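Local structure of inositol-1-monophosphatase (Nostoc sp., 5ZHH) at residues T6-I10 / H61-H65; I10-A14 / V54-I58. The protein probably hydrolyses inositol monophosphates to free inositol and inorganic phosphate, as a member of the inositol monophosphatase family. All coordinates share one frame; numbering follows the deposited sequence.

Interaction 1: residues T6-I10 / H61-H65; sequences TFLDI and HFPQH
F7 and F62 meet edge to face: the rim of F7 is turned to the face of F62, with the planes at 75° and F7 CD1 resting 3.5 Å from F62 CZ. H65 then turns its own edge toward the face of F7 in an offset edge-to-face pair (planes at 70°), H65 CE1 lying 3.5 Å from F7 CE1, so the three rings form a small aromatic cluster. I10 completes the dense part. Its CB and CG2 press on F62 CE2, while CD1 stands over the centre of the H61 ring, 3.5 Å from the centroid, in a CH-pi contact. With I10 CG1 beside the backbone N (chi1 -64°), the branch that carries CD1 extends over that face. An alanine in place of H61 would probably leave I10 CD1 without its aromatic floor and D9 of the second subunit without the hydrogen bond it shares with NE2. Packing thins out along the type I turn from F62 to H65, where P63 and Q64 face solvent, and T6 only brushes the rim of F62. H65 ND1 is hydrogen-bonded to W84 NE1, and both H65 and F7 also meet Y82. The contact thus joins the first turns of helix 3-25 to the loop leaving helix 44-61, with F7 touching V116 of strand 113-121 and the second subunit against T6, I10 and H61.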
loop_
_atom_site.group_PDB
_atom_site.type_symbol
_atom_site.label_atom_id
_atom_site.label_comp_id
_atom_site.label_asym_id
_atom_site.label_seq_id
_atom_site.Cartn_x
_atom_site.Cartn_y
_atom_site.Cartn_z
ATOM N N THR A 6 2.407 9.285 -26.592
ATOM C CA THR A 6 3.853 9.134 -26.449
ATOM C C THR A 6 4.408 10.131 -25.437
ATOM O O THR A 6 5.228 9.767 -24.583
ATOM C CB THR A 6 4.524 9.310 -27.812
ATOM O OG1 THR A 6 4.144 8.227 -28.664
ATOM C CG2 THR A 6 6.045 9.333 -27.681
ATOM N N PHE A 7 3.954 11.389 -25.503
ATOM C CA PHE A 7 4.368 12.378 -24.514
ATOM C C PHE A 7 3.930 11.969 -23.119
ATOM O O PHE A 7 4.701 12.078 -22.159
ATOM C CB PHE A 7 3.775 13.747 -24.856
ATOM C CG PHE A 7 4.235 14.296 -26.167
ATOM C CD1 PHE A 7 5.502 14.020 -26.637
ATOM C CD2 PHE A 7 3.396 15.088 -26.931
ATOM C CE1 PHE A 7 5.931 14.529 -27.853
ATOM C CE2 PHE A 7 3.820 15.603 -28.146
ATOM C CZ PHE A 7 5.087 15.321 -28.609
ATOM N N LEU A 8 2.694 11.482 -22.998
ATOM C CA LEU A 8 2.150 11.101 -21.699
ATOM C C LEU A 8 2.889 9.903 -21.109
ATOM O O LEU A 8 3.107 9.839 -19.890
ATOM C CB LEU A 8 0.655 10.807 -21.846
ATOM C CG LEU A 8 -0.071 10.327 -20.594
ATOM C CD1 LEU A 8 -0.000 11.402 -19.519
ATOM C CD2 LEU A 8 -1.514 9.958 -20.909
ATOM N N ASP A 9 3.263 8.936 -21.953
ATOM C CA ASP A 9 4.026 7.785 -21.478
ATOM C C ASP A 9 5.332 8.225 -20.832
ATOM O O ASP A 9 5.721 7.708 -19.780
ATOM C CB ASP A 9 4.320 6.818 -22.631
ATOM C CG ASP A 9 3.092 6.078 -23.119
ATOM O OD1 ASP A 9 2.063 6.065 -22.409
ATOM O OD2 ASP A 9 3.166 5.498 -24.223
ATOM N N ILE A 10 6.048 9.150 -21.477
ATOM C CA ILE A 10 7.358 9.554 -20.977
ATOM C C ILE A 10 7.217 10.426 -19.735
ATOM O O ILE A 10 7.991 10.300 -18.777
ATOM C CB ILE A 10 8.152 10.273 -22.081
ATOM C CG1 ILE A 10 8.443 9.311 -23.228
ATOM C CG2 ILE A 10 9.452 10.831 -21.520
ATOM C CD1 ILE A 10 9.026 8.011 -22.776
ATOM N N HIS A 61 14.459 11.620 -24.287
ATOM C CA HIS A 61 13.407 11.197 -25.203
ATOM C C HIS A 61 13.029 12.298 -26.186
ATOM O O HIS A 61 12.724 12.000 -27.348
ATOM C CB HIS A 61 12.174 10.743 -24.422
ATOM C CG HIS A 61 12.355 9.433 -23.717
ATOM N ND1 HIS A 61 12.092 8.224 -24.324
ATOM C CD2 HIS A 61 12.763 9.143 -22.459
ATOM C CE1 HIS A 61 12.336 7.244 -23.471
ATOM N NE2 HIS A 61 12.746 7.773 -22.333
ATOM N N PHE A 62 13.060 13.560 -25.758
ATOM C CA PHE A 62 12.631 14.691 -26.582
ATOM C C PHE A 62 13.722 15.759 -26.592
ATOM O O PHE A 62 13.552 16.854 -26.043
ATOM C CB PHE A 62 11.307 15.260 -26.065
ATOM C CG PHE A 62 10.242 14.212 -25.828
ATOM C CD1 PHE A 62 9.725 13.476 -26.883
ATOM C CD2 PHE A 62 9.760 13.970 -24.552
ATOM C CE1 PHE A 62 8.747 12.516 -26.667
ATOM C CE2 PHE A 62 8.781 13.015 -24.331
ATOM C CZ PHE A 62 8.277 12.287 -25.387
ATOM N N PRO A 63 14.841 15.492 -27.269
ATOM C CA PRO A 63 15.965 16.449 -27.235
ATOM C C PRO A 63 15.652 17.812 -27.829
ATOM O O PRO A 63 16.335 18.783 -27.483
ATOM C CB PRO A 63 17.067 15.736 -28.032
ATOM C CG PRO A 63 16.381 14.673 -28.815
ATOM C CD PRO A 63 15.128 14.303 -28.091
ATOM N N GLN A 64 14.655 17.919 -28.707
ATOM C CA GLN A 64 14.322 19.185 -29.352
ATOM C C GLN A 64 13.290 20.004 -28.584
ATOM O O GLN A 64 12.991 21.131 -28.992
ATOM C CB GLN A 64 13.840 18.945 -30.788
ATOM C CG GLN A 64 14.968 18.835 -31.822
ATOM C CD GLN A 64 16.003 17.786 -31.468
ATOM O OE1 GLN A 64 15.700 16.595 -31.421
ATOM N NE2 GLN A 64 17.230 18.225 -31.212
ATOM N N HIS A 65 12.730 19.472 -27.502
ATOM C CA HIS A 65 11.752 20.226 -26.735
ATOM C C HIS A 65 12.451 21.205 -25.791
ATOM O O HIS A 65 13.611 21.024 -25.417
ATOM C CB HIS A 65 10.856 19.286 -25.923
ATOM C CG HIS A 65 9.969 18.414 -26.757
ATOM N ND1 HIS A 65 8.930 17.685 -26.219
ATOM C CD2 HIS A 65 9.962 18.155 -28.086
ATOM C CE1 HIS A 65 8.319 17.016 -27.182
ATOM N NE2 HIS A 65 8.928 17.283 -28.324
#

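Interaction 2: residues I10-A14 / V54-I58; sequences IATEA and VLEII
Between 10-14 and 54-58 the closest approach is that of I57 to A14, a large branched side chain set against a small one. The two short segments run nearly antiparallel, at 153°, with their axes 9.4 Å apart. At the A14 end the backbones draw together, A14 CA and V54 CA being 5.2 Å apart, because the methyl of A14 takes up little room. The hollow left there is filled by I57, which straddles A14 with its two branches: CD1 reaches to 3.6 Å from A14 CA and also lies near the carbonyl of E13, while CG2 sits 3.9 Å from A14 CB. Since chi2 of I57 is 170°, its CG1 arm is extended, which carries CD1 across to the backbone of the other helix. V54 borders the same hollow, its CG2 lying 4.1 Å from A14 O. Toward I10 the helices stand farther apart and larger groups bridge the space. I10 CG2, anti to its own N, meets I57 CG2 at 3.9 Å and I58 CD1 a little farther off, I10 and I58 lying alongside one another and pointing opposite ways. I106 of strand 103-110 touches both A14 and V54, closing the sheet side. No hydrogen bond spans the two segments; the backbone bonds stay within each helix, A14 N to I10 O and I58 N to V54 O. E13 directs its carboxylate to a salt bridge with R140 of the second subunit. Cohesion between the segments therefore rests on van der Waals fit and buried hydrocarbon, while the E13 carboxylate is used across the subunit boundary.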
loop_
_atom_site.group_PDB
_atom_site.type_symbol
_atom_site.label_atom_id
_atom_site.label_comp_id
_atom_site.label_asym_id
_atom_site.label_seq_id
_atom_site.Cartn_x
_atom_site.Cartn_y
_atom_site.Cartn_z
ATOM N N ILE A 10 6.048 9.150 -21.477
ATOM C CA ILE A 10 7.358 9.554 -20.977
ATOM C C ILE A 10 7.217 10.426 -19.735
ATOM O O ILE A 10 7.991 10.300 -18.777
ATOM C CB ILE A 10 8.152 10.273 -22.081
ATOM C CG1 ILE A 10 8.443 9.311 -23.228
ATOM C CG2 ILE A 10 9.452 10.831 -21.520
ATOM C CD1 ILE A 10 9.026 8.011 -22.776
ATOM N N ALA A 11 6.237 11.328 -19.730
ATOM C CA ALA A 11 6.011 12.141 -18.537
ATOM C C ALA A 11 5.647 11.273 -17.340
ATOM O O ALA A 11 6.036 11.578 -16.205
ATOM C CB ALA A 11 4.913 13.170 -18.800
ATOM N N THR A 12 4.915 10.183 -17.572
ATOM C CA THR A 12 4.557 9.289 -16.476
ATOM C C THR A 12 5.800 8.639 -15.879
ATOM O O THR A 12 5.979 8.619 -14.655
ATOM C CB THR A 12 3.573 8.227 -16.967
ATOM O OG1 THR A 12 2.402 8.868 -17.495
ATOM C CG2 THR A 12 3.166 7.322 -15.822
ATOM N N GLU A 13 6.685 8.111 -16.731
ATOM C CA GLU A 13 7.894 7.477 -16.215
ATOM C C GLU A 13 8.802 8.499 -15.541
ATOM O O GLU A 13 9.417 8.206 -14.511
ATOM C CB GLU A 13 8.626 6.739 -17.342
ATOM C CG GLU A 13 10.011 6.182 -16.977
ATOM C CD GLU A 13 9.983 5.048 -15.947
ATOM O OE1 GLU A 13 8.891 4.521 -15.644
ATOM O OE2 GLU A 13 11.069 4.675 -15.450
ATOM N N ALA A 14 8.864 9.720 -16.077
ATOM C CA ALA A 14 9.650 10.761 -15.419
ATOM C C ALA A 14 9.083 11.081 -14.040
ATOM O O ALA A 14 9.835 11.247 -13.074
ATOM C CB ALA A 14 9.703 12.013 -16.293
ATOM N N VAL A 54 14.075 14.180 -13.662
ATOM C CA VAL A 54 13.062 14.576 -14.642
ATOM C C VAL A 54 13.721 15.102 -15.912
ATOM O O VAL A 54 13.359 14.713 -17.029
ATOM C CB VAL A 54 12.105 15.624 -14.048
ATOM C CG1 VAL A 54 11.127 16.085 -15.117
ATOM C CG2 VAL A 54 11.340 15.051 -12.873
ATOM N N LEU A 55 14.689 16.005 -15.759
ATOM C CA LEU A 55 15.320 16.616 -16.925
ATOM C C LEU A 55 16.017 15.570 -17.781
ATOM O O LEU A 55 15.882 15.567 -19.006
ATOM C CB LEU A 55 16.309 17.695 -16.483
ATOM C CG LEU A 55 15.681 18.952 -15.880
ATOM C CD1 LEU A 55 16.743 19.981 -15.533
ATOM C CD2 LEU A 55 14.677 19.522 -16.852
ATOM N N GLU A 56 16.744 14.650 -17.148
ATOM C CA GLU A 56 17.469 13.648 -17.918
ATOM C C GLU A 56 16.520 12.829 -18.784
ATOM O O GLU A 56 16.801 12.584 -19.962
ATOM C CB GLU A 56 18.266 12.742 -16.979
ATOM C CG GLU A 56 19.284 11.853 -17.691
ATOM C CD GLU A 56 18.660 10.611 -18.292
ATOM O OE1 GLU A 56 17.630 10.148 -17.751
ATOM O OE2 GLU A 56 19.198 10.099 -19.304
ATOM N N ILE A 57 15.375 12.427 -18.226
ATOM C CA ILE A 57 14.430 11.605 -18.975
ATOM C C ILE A 57 13.813 12.401 -20.119
ATOM O O ILE A 57 13.788 11.946 -21.270
ATOM C CB ILE A 57 13.354 11.029 -18.034
ATOM C CG1 ILE A 57 13.987 10.030 -17.059
ATOM C CG2 ILE A 57 12.213 10.399 -18.830
ATOM C CD1 ILE A 57 13.062 9.577 -15.940
ATOM N N ILE A 58 13.339 13.616 -19.832
ATOM C CA ILE A 58 12.641 14.385 -20.856
ATOM C C ILE A 58 13.581 14.747 -21.995
ATOM O O ILE A 58 13.212 14.654 -23.171
ATOM C CB ILE A 58 12.005 15.645 -20.245
ATOM C CG1 ILE A 58 10.940 15.261 -19.214
ATOM C CG2 ILE A 58 11.430 16.534 -21.350
ATOM C CD1 ILE A 58 9.713 14.643 -19.823
#

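How the interactions relate
Interactions 1 and 2 follow one another along helix 3-25, their centres about 8 Å apart, and I10 belongs to both. Because helix 44-61 runs back nearly antiparallel, the order reverses on the partner side: 10-14 meets 54-58, whereas the earlier 6-10 meets the later 61-65, at the point where the chain turns toward strand 66-69. Interaction 2 is thus a buried aliphatic part of the helix pairing, and interaction 1 an aromatic contact at its end. Both lie on the same side of the chain's centre, and W84 of strand 82-90 touches residues of each. Both also border the second subunit, where I10 packs on its counterpart, so the helix pair contributes to fold and assembly alike.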